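Local coordinates for protein phiAB6 tailspike (Unidentified phage, PDB 5JS4) that probably binds and fragments the exopolysaccharide of Acinetobacter baumannii, as a trimeric beta-helical tailspike of the phage, at residues K281-L286 / R343-A348; I315-S320 / K327-N332. All blocks are in the same frame, centred on the assembly; numbering follows the deposited sequence.

Interaction 1 of 2, residues K281-L286 / R343-A348; sequences KGRYIL and RCSNGA
Arg283 and Arg343 meet on the outer surface of two strands that do not pair with each other: strand 313-318 runs between 282-286 and 340-345, and the gap is spanned here by the long side chain of Arg283. From Arg283, extended from CG to NE with CG anti to the backbone N (chi1 -178°), NH2 comes within 3.7 Å of Arg343 CD. The two guanidinium planes stand 68° apart, so the groups are not stacked. The firmer side is that of Ser345. Arg343 NE donates to Ser345 OG over 2.9 Å in a nearly straight bond, with the hydroxyl lying almost in the guanidinium plane, and Ser345 OG is also hydrogen-bonded to Asp316 of the middle strand. Asp316 and Glu307 form salt bridges with Arg283, which probably offsets the closeness of two cationic groups. The rest is loose: only 71 Å² is buried, Arg283 NH2 stays 4.2 Å from Ser345 OG, and all three touching residues remain partly exposed. Outward, Arg343 NH1 hydrogen-bonds a bound malonic acid, probably from the crystallisation liquor, in a pocket that includes Tyr310 and Asn371. An arginine reaching across an intervening strand to a neighbour that lines a surface pocket suits the outer face of a parallel beta-helix.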
# COMPACT_ATOMS: atom_id res chain seq x y z
N LYS A 281 8.57 -0.22 38.78
CA LYS A 281 9.32 1.03 38.70
C LYS A 281 10.80 0.73 38.86
O LYS A 281 11.19 -0.01 39.77
CB LYS A 281 8.88 2.00 39.79
CG LYS A 281 9.56 3.36 39.72
CD LYS A 281 9.44 4.12 41.03
CE LYS A 281 10.39 5.31 41.07
NZ LYS A 281 10.00 6.37 40.13
N GLY A 282 11.63 1.30 38.00
CA GLY A 282 13.06 1.19 38.19
C GLY A 282 13.91 1.61 37.01
O GLY A 282 13.57 1.36 35.86
N ARG A 283 15.03 2.25 37.33
CA ARG A 283 16.07 2.57 36.38
C ARG A 283 17.18 1.56 36.63
O ARG A 283 17.97 1.71 37.57
CB ARG A 283 16.54 4.00 36.58
CG ARG A 283 17.60 4.46 35.60
CD ARG A 283 17.68 5.98 35.57
NE ARG A 283 18.64 6.45 34.58
CZ ARG A 283 18.73 7.72 34.16
NH1 ARG A 283 17.93 8.66 34.65
NH2 ARG A 283 19.64 8.04 33.25
N TYR A 284 17.21 0.50 35.82
CA TYR A 284 18.06 -0.65 36.06
C TYR A 284 19.43 -0.49 35.42
O TYR A 284 19.56 -0.51 34.19
CB TYR A 284 17.39 -1.93 35.55
CG TYR A 284 16.13 -2.32 36.30
CD1 TYR A 284 14.88 -1.84 35.91
CD2 TYR A 284 16.18 -3.17 37.40
CE1 TYR A 284 13.73 -2.20 36.59
CE2 TYR A 284 15.04 -3.53 38.09
CZ TYR A 284 13.81 -3.05 37.68
OH TYR A 284 12.67 -3.41 38.37
N ILE A 285 20.46 -0.32 36.25
CA ILE A 285 21.82 -0.14 35.77
C ILE A 285 22.44 -1.50 35.44
O ILE A 285 22.35 -2.44 36.22
CB ILE A 285 22.71 0.57 36.81
CG1 ILE A 285 22.10 1.90 37.26
CG2 ILE A 285 24.12 0.78 36.27
CD1 ILE A 285 21.78 2.87 36.14
N LEU A 286 23.07 -1.58 34.26
CA LEU A 286 23.83 -2.76 33.85
C LEU A 286 25.26 -2.34 33.53
O LEU A 286 25.48 -1.52 32.64
CB LEU A 286 23.19 -3.41 32.63
CG LEU A 286 21.79 -3.98 32.83
CD1 LEU A 286 21.22 -4.43 31.50
CD2 LEU A 286 21.79 -5.12 33.82
N ARG A 343 18.51 2.79 27.49
CA ARG A 343 19.52 3.77 27.11
C ARG A 343 20.92 3.28 27.46
O ARG A 343 21.09 2.37 28.28
CB ARG A 343 19.26 5.11 27.81
CG ARG A 343 19.38 5.08 29.33
CD ARG A 343 19.32 6.47 29.94
NE ARG A 343 20.54 7.25 29.70
CZ ARG A 343 20.69 8.17 28.75
NH1 ARG A 343 19.71 8.48 27.91
NH2 ARG A 343 21.86 8.80 28.64
N CYS A 344 21.91 3.90 26.83
CA CYS A 344 23.30 3.74 27.21
C CYS A 344 23.80 5.08 27.72
O CYS A 344 23.72 6.09 27.01
CB CYS A 344 24.14 3.28 26.03
SG CYS A 344 25.85 2.90 26.47
N SER A 345 24.30 5.09 28.96
CA SER A 345 24.83 6.30 29.57
C SER A 345 26.35 6.29 29.50
O SER A 345 26.98 5.26 29.74
CB SER A 345 24.39 6.39 31.03
OG SER A 345 22.98 6.49 31.14
N ASN A 346 26.93 7.44 29.17
CA ASN A 346 28.38 7.63 29.18
C ASN A 346 29.15 6.63 28.32
O ASN A 346 30.22 6.16 28.70
CB ASN A 346 28.90 7.60 30.63
CG ASN A 346 28.22 8.63 31.51
OD1 ASN A 346 27.56 8.29 32.49
ND2 ASN A 346 28.36 9.90 31.15
N GLY A 347 28.60 6.32 27.15
CA GLY A 347 29.21 5.35 26.23
C GLY A 347 29.76 5.94 24.95
O GLY A 347 30.13 5.20 24.04
N ALA A 348 29.84 7.27 24.86
CA ALA A 348 30.34 7.93 23.66
C ALA A 348 31.73 7.42 23.30
O ALA A 348 32.66 7.49 24.11
CB ALA A 348 30.37 9.44 23.85

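Interaction 2 of 2, residues I315-S320 / K327-N332; sequences IDVDGS and KTAFIN
Ile315 and Val317 point into the interior of a right-handed parallel beta-helix, the pectate lyase-like fold, and meet Phe330 and Ala329 coming from another wall of the coil. Two apolar pairs make up the first shell. CD1 of Ile315 lies 3.9 Å from Phe330 CZ in an oblique approach, whereas its other methyl, CG2, sits in the plane of the ring at its edge, 4.0 Å from Phe330 CE2. The two branches thus meet the same corner of the ring, CE2 and CZ, from one side. In the second pair, the two methyls of Val317, side by side, both rest against the single methyl of Ala329, with CG2 at 3.8 Å and CG1 at 3.9 Å from Ala329 CB.

Torsions and backbone bends explain the fit. With chi1 at -77°, the CG of Phe330 is anti to its own carbonyl carbon, and the ring reaches Ile315 although its CB does not point directly that way. The chain turns a corner at Ala329 and Phe330, which brings consecutive residues against alternate inward residues of strand 313-318. No hydrogen bond joins the two segments; all four touching residues are buried.

A second shell fixes these groups. Leu286 touches both Ile315 and Phe330, Phe354 meets the Phe330 ring with planes at about 80°, and Val317 also packs on Leu324 and Phe372. Strand 313-318 is itself held by backbone bonds to Tyr284 and Leu286 before it and to Thr341 and Arg343 after it. Beyond Val317 the strand ends in an Asx turn: Asp318 OD1 accepts Ser320 N over 3.1 Å from above the carboxylate plane, and on its syn side Ser320 OG over 2.7 Å.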
# COMPACT_ATOMS: atom_id res chain seq x y z
N ILE A 315 16.00 0.22 31.19
CA ILE A 315 17.32 -0.38 31.34
C ILE A 315 18.33 0.70 30.98
O ILE A 315 18.20 1.35 29.94
CB ILE A 315 17.48 -1.62 30.44
CG1 ILE A 315 16.56 -2.74 30.95
CG2 ILE A 315 18.93 -2.08 30.41
CD1 ILE A 315 16.45 -3.93 30.03
N ASP A 316 19.31 0.91 31.85
CA ASP A 316 20.32 1.94 31.66
C ASP A 316 21.69 1.26 31.66
O ASP A 316 22.24 0.95 32.72
CB ASP A 316 20.20 2.99 32.76
CG ASP A 316 21.05 4.22 32.52
OD1 ASP A 316 22.01 4.16 31.72
OD2 ASP A 316 20.76 5.27 33.14
N VAL A 317 22.21 1.01 30.47
CA VAL A 317 23.49 0.34 30.29
C VAL A 317 24.62 1.34 30.54
O VAL A 317 24.62 2.43 29.97
CB VAL A 317 23.61 -0.26 28.88
CG1 VAL A 317 24.97 -0.90 28.67
CG2 VAL A 317 22.50 -1.28 28.64
N ASP A 318 25.56 0.96 31.40
CA ASP A 318 26.70 1.82 31.72
C ASP A 318 27.77 1.69 30.65
O ASP A 318 28.60 0.78 30.67
CB ASP A 318 27.26 1.44 33.10
CG ASP A 318 28.41 2.33 33.52
OD1 ASP A 318 28.74 3.30 32.80
OD2 ASP A 318 28.98 2.06 34.60
N GLY A 319 27.75 2.63 29.70
CA GLY A 319 28.69 2.63 28.59
C GLY A 319 30.13 2.94 28.97
O GLY A 319 31.03 2.75 28.16
N SER A 320 30.34 3.41 30.20
CA SER A 320 31.70 3.67 30.71
C SER A 320 32.35 2.43 31.31
O SER A 320 33.54 2.45 31.63
CB SER A 320 31.67 4.80 31.75
OG SER A 320 31.17 4.36 33.00
N LYS A 327 31.25 -4.25 22.88
CA LYS A 327 30.39 -5.43 23.00
C LYS A 327 28.92 -5.05 22.95
O LYS A 327 28.56 -3.87 23.02
CB LYS A 327 30.67 -6.16 24.32
CG LYS A 327 32.06 -6.76 24.43
CD LYS A 327 32.22 -7.48 25.75
CE LYS A 327 33.66 -7.86 26.03
NZ LYS A 327 33.91 -8.06 27.48
N THR A 328 28.07 -6.07 22.84
CA THR A 328 26.63 -5.88 22.95
C THR A 328 26.19 -6.19 24.39
O THR A 328 26.61 -7.19 24.96
CB THR A 328 25.85 -6.78 21.97
OG1 THR A 328 26.45 -6.71 20.67
CG2 THR A 328 24.40 -6.31 21.88
N ALA A 329 25.34 -5.33 24.95
CA ALA A 329 24.94 -5.43 26.36
C ALA A 329 24.13 -6.69 26.65
O ALA A 329 24.34 -7.35 27.67
CB ALA A 329 24.15 -4.20 26.77
N PHE A 330 23.21 -7.02 25.74
CA PHE A 330 22.40 -8.22 25.84
C PHE A 330 22.68 -9.13 24.65
O PHE A 330 22.59 -8.69 23.50
CB PHE A 330 20.91 -7.86 25.83
CG PHE A 330 20.41 -7.32 27.14
CD1 PHE A 330 20.02 -8.18 28.15
CD2 PHE A 330 20.29 -5.96 27.34
CE1 PHE A 330 19.54 -7.69 29.35
CE2 PHE A 330 19.81 -5.46 28.53
CZ PHE A 330 19.43 -6.32 29.54
N ILE A 331 22.99 -10.40 24.92
CA ILE A 331 23.17 -11.38 23.86
C ILE A 331 22.14 -12.50 23.98
O ILE A 331 21.52 -12.68 25.03
CB ILE A 331 24.61 -11.96 23.82
CG1 ILE A 331 24.96 -12.66 25.14
CG2 ILE A 331 25.60 -10.84 23.52
CD1 ILE A 331 26.24 -13.48 25.08
N ASN A 332 21.96 -13.24 22.88
CA ASN A 332 21.07 -14.41 22.83
C ASN A 332 19.62 -14.10 23.21
O ASN A 332 18.97 -14.87 23.91
CB ASN A 332 21.62 -15.55 23.68
CG ASN A 332 22.96 -16.06 23.17
OD1 ASN A 332 23.16 -16.20 21.97
ND2 ASN A 332 23.87 -16.34 24.09

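Overall arrangement
The centres of the two interactions lie 8 Å apart, near the start of the beta-helix and on the same side of the chain's centre. Along the sequence, interaction 2 is nested inside the loop closed by interaction 1: 281-286 comes first, then 315-320 and 327-332, and finally 343-348. Strand 313-318 links them, since it supplies interaction 2 and pairs in parallel with both strands of interaction 1. They also touch directly, through a probable hydrogen bond between Ser345 O and Gly319 N. The same wall thus carries polar side chains outside, Arg343 among them in a surface pocket, and apolar ones inside.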